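Local coordinates for protein 3-hydroxyisobutyrate dehydrogenase (Thermus thermophilus, PDB 2CVZ) that probably catalyses the NADP-dependent oxidation of 3-hydroxyisobutyrate in valine catabolism and binds NADPH, at residues Gly18-Arg23 / Phe145-Lys150; Ala114-Gly119 / Gly126-Met131. All coordinates share one frame; numbering follows the deposited sequence.

Contacts 1 and 2 both belong to the NADP-binding domain and meet at strand 128-133; the sequence of contact 2 falls between the two segments of contact 1. Their centres lie about 12 Å apart. Two probable hydrogen bonds join them, from Lys150 N to Leu128 O at 2.8 Å and from Leu128 N to Tyr148 O at 3.1 Å, where strand 149-156 starts beside its neighbour. Contact 2 reaches the cofactor directly, with Val116 and Gly119 lining the NADPH pocket. Contact 1 stands further back: the side chain of Tyr148 is about 10 Å from NADPH, and helix 13-23, on which Gly18-Arg23 lies, follows the probable GxGxxG turn.

Contact 1: Gly18-Arg23 / Phe145-Lys150; sequences GHLARR and FLAYAK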
loop_
_atom_site.group_PDB
_atom_site.type_symbol
_atom_site.label_atom_id
_atom_site.label_comp_id
_atom_site.label_asym_id
_atom_site.label_seq_id
_atom_site.Cartn_x
_atom_site.Cartn_y
_atom_site.Cartn_z
ATOM N N GLY C 18 30.421 22.205 17.901
ATOM C CA GLY C 18 31.677 22.771 17.443
ATOM C C GLY C 18 31.473 24.205 16.988
ATOM O O GLY C 18 32.288 25.086 17.282
ATOM N N HIS C 19 30.387 24.448 16.263
ATOM C CA HIS C 19 30.094 25.797 15.794
ATOM C C HIS C 19 29.859 26.725 16.977
ATOM O O HIS C 19 30.317 27.869 16.979
ATOM C CB HIS C 19 28.883 25.780 14.863
ATOM C CG HIS C 19 29.191 25.229 13.507
ATOM N ND1 HIS C 19 29.946 25.919 12.583
ATOM C CD2 HIS C 19 28.911 24.029 12.946
ATOM C CE1 HIS C 19 30.120 25.166 11.510
ATOM N NE2 HIS C 19 29.503 24.014 11.706
ATOM N N LEU C 20 29.158 26.227 17.990
ATOM C CA LEU C 20 28.892 27.021 19.182
ATOM C C LEU C 20 30.187 27.329 19.931
ATOM O O LEU C 20 30.394 28.447 20.390
ATOM C CB LEU C 20 27.949 26.272 20.129
ATOM C CG LEU C 20 26.498 26.067 19.692
ATOM C CD1 LEU C 20 25.796 25.163 20.692
ATOM C CD2 LEU C 20 25.792 27.413 19.603
ATOM N N ALA C 21 31.052 26.325 20.047
ATOM C CA ALA C 21 32.312 26.471 20.770
ATOM C C ALA C 21 33.258 27.525 20.204
ATOM O O ALA C 21 34.012 28.150 20.950
ATOM C CB ALA C 21 33.026 25.118 20.851
ATOM N N ARG C 22 33.233 27.723 18.892
ATOM C CA ARG C 22 34.113 28.711 18.284
ATOM C C ARG C 22 33.495 30.104 18.346
ATOM O O ARG C 22 34.167 31.106 18.107
ATOM C CB ARG C 22 34.405 28.329 16.827
ATOM C CG ARG C 22 35.087 26.967 16.678
ATOM C CD ARG C 22 35.659 26.771 15.281
ATOM N NE ARG C 22 34.633 26.744 14.240
ATOM C CZ ARG C 22 33.824 25.714 14.010
ATOM N NH1 ARG C 22 33.920 24.615 14.747
ATOM N NH2 ARG C 22 32.920 25.781 13.041
ATOM N N ARG C 23 32.214 30.152 18.696
ATOM C CA ARG C 23 31.467 31.405 18.762
ATOM C C ARG C 23 31.275 31.961 20.177
ATOM O O ARG C 23 31.455 33.160 20.411
ATOM C CB ARG C 23 30.099 31.183 18.106
ATOM C CG ARG C 23 29.237 32.417 17.905
ATOM C CD ARG C 23 29.659 33.220 16.679
ATOM N NE ARG C 23 28.536 33.973 16.126
ATOM C CZ ARG C 23 27.680 33.491 15.228
ATOM N NH1 ARG C 23 27.818 32.255 14.769
ATOM N NH2 ARG C 23 26.677 34.242 14.797
ATOM N N PHE C 145 22.011 32.635 18.824
ATOM C CA PHE C 145 22.882 31.572 19.318
ATOM C C PHE C 145 22.949 30.339 18.421
ATOM O O PHE C 145 23.761 29.444 18.659
ATOM C CB PHE C 145 22.434 31.150 20.717
ATOM C CG PHE C 145 22.593 32.224 21.747
ATOM C CD1 PHE C 145 23.852 32.552 22.236
ATOM C CD2 PHE C 145 21.487 32.929 22.210
ATOM C CE1 PHE C 145 24.010 33.571 23.176
ATOM C CE2 PHE C 145 21.632 33.948 23.147
ATOM C CZ PHE C 145 22.895 34.272 23.630
ATOM N N LEU C 146 22.102 30.288 17.398
ATOM C CA LEU C 146 22.076 29.141 16.496
ATOM C C LEU C 146 23.214 29.222 15.483
ATOM O O LEU C 146 22.987 29.332 14.278
ATOM C CB LEU C 146 20.723 29.081 15.782
ATOM C CG LEU C 146 19.524 29.187 16.730
ATOM C CD1 LEU C 146 18.223 29.121 15.935
ATOM C CD2 LEU C 146 19.585 28.065 17.763
ATOM N N ALA C 147 24.442 29.146 15.990
ATOM C CA ALA C 147 25.645 29.244 15.169
ATOM C C ALA C 147 25.831 28.140 14.132
ATOM O O ALA C 147 26.631 28.285 13.208
ATOM C CB ALA C 147 26.880 29.310 16.076
ATOM N N TYR C 148 25.100 27.041 14.284
ATOM C CA TYR C 148 25.204 25.918 13.355
ATOM C C TYR C 148 24.140 25.944 12.263
ATOM O O TYR C 148 24.085 25.040 11.424
ATOM C CB TYR C 148 25.090 24.602 14.129
ATOM C CG TYR C 148 23.907 24.562 15.079
ATOM C CD1 TYR C 148 22.596 24.538 14.600
ATOM C CD2 TYR C 148 24.102 24.574 16.461
ATOM C CE1 TYR C 148 21.504 24.532 15.478
ATOM C CE2 TYR C 148 23.022 24.568 17.346
ATOM C CZ TYR C 148 21.726 24.547 16.848
ATOM O OH TYR C 148 20.658 24.543 17.722
ATOM N N ALA C 149 23.313 26.985 12.261
ATOM C CA ALA C 149 22.221 27.084 11.297
ATOM C C ALA C 149 22.276 28.241 10.308
ATOM O O ALA C 149 22.982 29.230 10.508
ATOM C CB ALA C 149 20.893 27.138 12.048
ATOM N N LYS C 150 21.510 28.086 9.233
ATOM C CA LYS C 150 21.394 29.105 8.201
ATOM C C LYS C 150 19.923 29.514 8.194
ATOM O O LYS C 150 19.561 30.565 8.723
ATOM C CB LYS C 150 21.804 28.542 6.836
ATOM C CG LYS C 150 21.793 29.575 5.715
ATOM C CD LYS C 150 22.399 29.013 4.439
ATOM C CE LYS C 150 22.420 30.054 3.326
ATOM N NZ LYS C 150 23.079 29.531 2.095
#
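The His19 ring meets the turn at Ala147 and Tyr148 obliquely, its CD2 lying 4.0 Å from Tyr148 CB, and the Tyr148 ring is met just as obliquely by Leu20 CG. Neither ring stacks on the other. Within the helix, His19 CE1 lies at the edge of the Arg22 guanidinium, in its plane, whereas the Arg23 guanidinium approaches Ala147 at a slant. These groups pack helix 13-23, the first helix of a Rossmann-type fold, against a type I beta turn, Leu146 to Ala149, that leads into strand 149-156.

The case illustrates how a helix can rest on a turn: the touching atoms between the two segments meet by van der Waals packing. Ala147 is central: its methyl points at the helix and sits 4.1 Å from Leu20 CD2 and 3.8 Å from His19 O. Tyr148 takes the crowded position, CG between its backbone N and carbonyl carbon (chi1 49°), which brings ring atom CD2 to 4.3 Å from Leu20 CG. Beyond the turn, Tyr148 also packs on Leu128 and Val130 of the neighbouring strand, while Leu20 reaches Phe6 and Phe60 of the central sheet. His19 NE2 makes weak hydrogen bonds to the carbonyls of Ala123 and Glu124, tying this helix to the end of helix 119-125. On the exposed side, Arg23 NH1 comes to 3.4 Å from Ala147 CB.

Contact 2: Ala114-Gly119 / Gly126-Met131; sequences APVSGG and GTLTVM. With NDP (NADPH dihydro-nicotinamide-adenine-dinucleotide phosphate), chain G.
Backbone hydrogen bonds pair Ser117 with Thr129 in both directions: Thr129 N to Ser117 O and Ser117 N to Thr129 O are each 3.0 Å long, the first being the straighter. Met131 N adds a weak bond to Pro115 O. This antiparallel pairing of strands 110-117 and 128-133, connected through helix 119-125, follows the parallel part of the Rossmann-type sheet. Val116 and Val130 form the adjacent non-hydrogen-bonded pair, and Val116 CA makes a CH...O contact with Thr129 O.

Apolar packing follows the alternation of the strands. Val116 and Val130 lie side by side, Val116 CG1 to Val130 CG2 at 3.6 Å, and Leu128 CD1 crosses to Val116 CG2. Near the other end, selenomethionine Met131 bends at chi2 and chi3 beside Pro115; their CG atoms are a tight 3.5 Å apart, and Met131 CE comes to 3.7 Å from Pro115 O.

Among the polar side chains, Ser117 OG and Thr129 OG1, on the same side of the sheet, are hydrogen-bonded to Ser204 N and Ala202 O of the second subunit. Toward the cofactor, Val116 O lies 3.3 Å from C5N of the nicotinamide ring and accepts a hydrogen bond from Lys165 NZ. That bond would help to fix the carbonyl beside the nicotinamide, while the hydroxyls of the same strand pair serve the subunit interface.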
loop_
_atom_site.group_PDB
_atom_site.type_symbol
_atom_site.label_atom_id
_atom_site.label_comp_id
_atom_site.label_asym_id
_atom_site.label_seq_id
_atom_site.Cartn_x
_atom_site.Cartn_y
_atom_site.Cartn_z
ATOM N N ALA C 114 13.668 22.514 18.601
ATOM C CA ALA C 114 14.421 23.049 17.483
ATOM C C ALA C 114 15.102 21.963 16.660
ATOM O O ALA C 114 16.320 21.988 16.468
ATOM C CB ALA C 114 15.456 24.048 17.994
ATOM N N PRO C 115 14.324 20.985 16.168
ATOM C CA PRO C 115 14.915 19.914 15.360
ATOM C C PRO C 115 15.546 20.509 14.103
ATOM O O PRO C 115 15.206 21.624 13.695
ATOM C CB PRO C 115 13.726 18.998 15.065
ATOM C CG PRO C 115 12.553 19.933 15.101
ATOM C CD PRO C 115 12.865 20.814 16.290
ATOM N N VAL C 116 16.456 19.771 13.476
ATOM C CA VAL C 116 17.140 20.300 12.304
ATOM C C VAL C 116 17.175 19.370 11.100
ATOM O O VAL C 116 16.837 18.194 11.190
ATOM C CB VAL C 116 18.597 20.663 12.669
ATOM C CG1 VAL C 116 18.616 21.703 13.788
ATOM C CG2 VAL C 116 19.341 19.411 13.119
ATOM N N SER C 117 17.588 19.922 9.965
ATOM C CA SER C 117 17.719 19.148 8.742
ATOM C C SER C 117 18.954 19.640 8.006
ATOM O O SER C 117 19.265 20.831 8.033
ATOM C CB SER C 117 16.488 19.306 7.854
ATOM O OG SER C 117 16.577 18.426 6.745
ATOM N N GLY C 118 19.657 18.717 7.355
ATOM C CA GLY C 118 20.860 19.073 6.628
ATOM C C GLY C 118 21.888 17.960 6.697
ATOM O O GLY C 118 22.873 17.964 5.958
ATOM N N GLY C 119 21.658 17.003 7.591
ATOM C CA GLY C 119 22.579 15.886 7.732
ATOM C C GLY C 119 23.885 16.268 8.401
ATOM O O GLY C 119 24.069 17.413 8.818
ATOM N N GLY C 126 27.666 24.100 9.114
ATOM C CA GLY C 126 26.971 25.102 9.909
ATOM C C GLY C 126 25.866 25.763 9.099
ATOM O O GLY C 126 25.576 26.948 9.264
ATOM N N THR C 127 25.236 24.982 8.227
ATOM C CA THR C 127 24.170 25.490 7.371
ATOM C C THR C 127 22.848 24.766 7.605
ATOM O O THR C 127 21.992 24.719 6.720
ATOM C CB THR C 127 24.549 25.326 5.894
ATOM O OG1 THR C 127 24.826 23.943 5.632
ATOM C CG2 THR C 127 25.782 26.158 5.564
ATOM N N LEU C 128 22.682 24.203 8.796
ATOM C CA LEU C 128 21.462 23.475 9.115
ATOM C C LEU C 128 20.212 24.344 9.072
ATOM O O LEU C 128 20.261 25.551 9.331
ATOM C CB LEU C 128 21.571 22.844 10.507
ATOM C CG LEU C 128 22.604 21.733 10.692
ATOM C CD1 LEU C 128 22.671 21.360 12.165
ATOM C CD2 LEU C 128 22.231 20.523 9.840
ATOM N N THR C 129 19.092 23.713 8.732
ATOM C CA THR C 129 17.803 24.393 8.702
ATOM C C THR C 129 17.163 24.042 10.039
ATOM O O THR C 129 17.171 22.883 10.449
ATOM C CB THR C 129 16.911 23.870 7.559
ATOM O OG1 THR C 129 17.462 24.272 6.300
ATOM C CG2 THR C 129 15.500 24.423 7.683
ATOM N N VAL C 130 16.623 25.043 10.724
ATOM C CA VAL C 130 16.005 24.814 12.021
ATOM C C VAL C 130 14.534 25.206 12.019
ATOM O O VAL C 130 14.169 26.262 11.513
ATOM C CB VAL C 130 16.718 25.629 13.131
ATOM C CG1 VAL C 130 16.060 25.359 14.484
ATOM C CG2 VAL C 130 18.194 25.264 13.183
HETATM N N MSE C 131 13.697 24.343 12.588
HETATM C CA MSE C 131 12.266 24.607 12.689
HETATM C C MSE C 131 11.950 24.753 14.173
HETATM O O MSE C 131 11.937 23.769 14.917
HETATM C CB MSE C 131 11.461 23.463 12.052
HETATM C CG MSE C 131 11.932 22.060 12.415
HETATM SE SE MSE C 131 12.097 20.887 10.865
HETATM C CE MSE C 131 13.865 21.420 10.295
HETATM P PA NDP G . 23.903 9.543 17.374
HETATM O O1A NDP G . 25.086 9.785 16.592
HETATM O O2A NDP G . 23.326 8.171 17.602
HETATM O O5B NDP G . 24.180 10.262 18.819
HETATM C C5B NDP G . 23.200 10.167 19.860
HETATM C C4B NDP G . 23.824 10.955 21.003
HETATM O O4B NDP G . 22.888 10.849 22.110
HETATM C C3B NDP G . 25.160 10.508 21.500
HETATM O O3B NDP G . 25.931 11.671 21.898
HETATM C C2B NDP G . 24.866 9.673 22.686
HETATM O O2B NDP G . 25.908 9.450 23.639
HETATM C C1B NDP G . 23.636 10.348 23.206
HETATM N N9A NDP G . 22.798 9.443 24.040
HETATM C C8A NDP G . 22.126 8.259 23.656
HETATM N N7A NDP G . 21.478 7.733 24.678
HETATM C C5A NDP G . 21.710 8.554 25.747
HETATM C C6A NDP G . 21.306 8.545 27.101
HETATM N N6A NDP G . 20.523 7.570 27.563
HETATM N N1A NDP G . 21.722 9.539 27.926
HETATM C C2A NDP G . 22.517 10.526 27.453
HETATM N N3A NDP G . 22.953 10.627 26.193
HETATM C C4A NDP G . 22.510 9.598 25.378
HETATM O O3 NDP G . 22.715 10.440 16.867
HETATM P PN NDP G . 22.485 11.538 15.729
HETATM O O1N NDP G . 22.737 10.878 14.445
HETATM O O2N NDP G . 23.334 12.692 16.178
HETATM O O5D NDP G . 20.961 11.925 16.004
HETATM C C5D NDP G . 20.536 12.608 17.229
HETATM C C4D NDP G . 19.154 13.264 16.927
HETATM O O4D NDP G . 19.302 14.055 15.751
HETATM C C3D NDP G . 18.084 12.223 16.582
HETATM O O3D NDP G . 16.836 12.626 17.163
HETATM C C2D NDP G . 18.074 12.181 15.076
HETATM O O2D NDP G . 16.855 11.618 14.623
HETATM C C1D NDP G . 18.272 13.732 14.812
HETATM N N1N NDP G . 18.789 14.076 13.451
HETATM C C2N NDP G . 19.820 13.267 12.897
HETATM C C3N NDP G . 20.299 13.650 11.578
HETATM C C7N NDP G . 21.367 12.880 10.932
HETATM O O7N NDP G . 21.606 12.936 9.709
HETATM N N7N NDP G . 22.158 12.074 11.665
HETATM C C4N NDP G . 19.730 14.766 10.948
HETATM C C5N NDP G . 18.740 15.524 11.506
HETATM C C6N NDP G . 18.269 15.182 12.757
HETATM P P2B NDP G . 27.053 8.418 23.454
HETATM O O1X NDP G . 27.442 8.112 24.845
HETATM O O2X NDP G . 28.139 9.052 22.657
HETATM O O3X NDP G . 26.518 7.177 22.741
#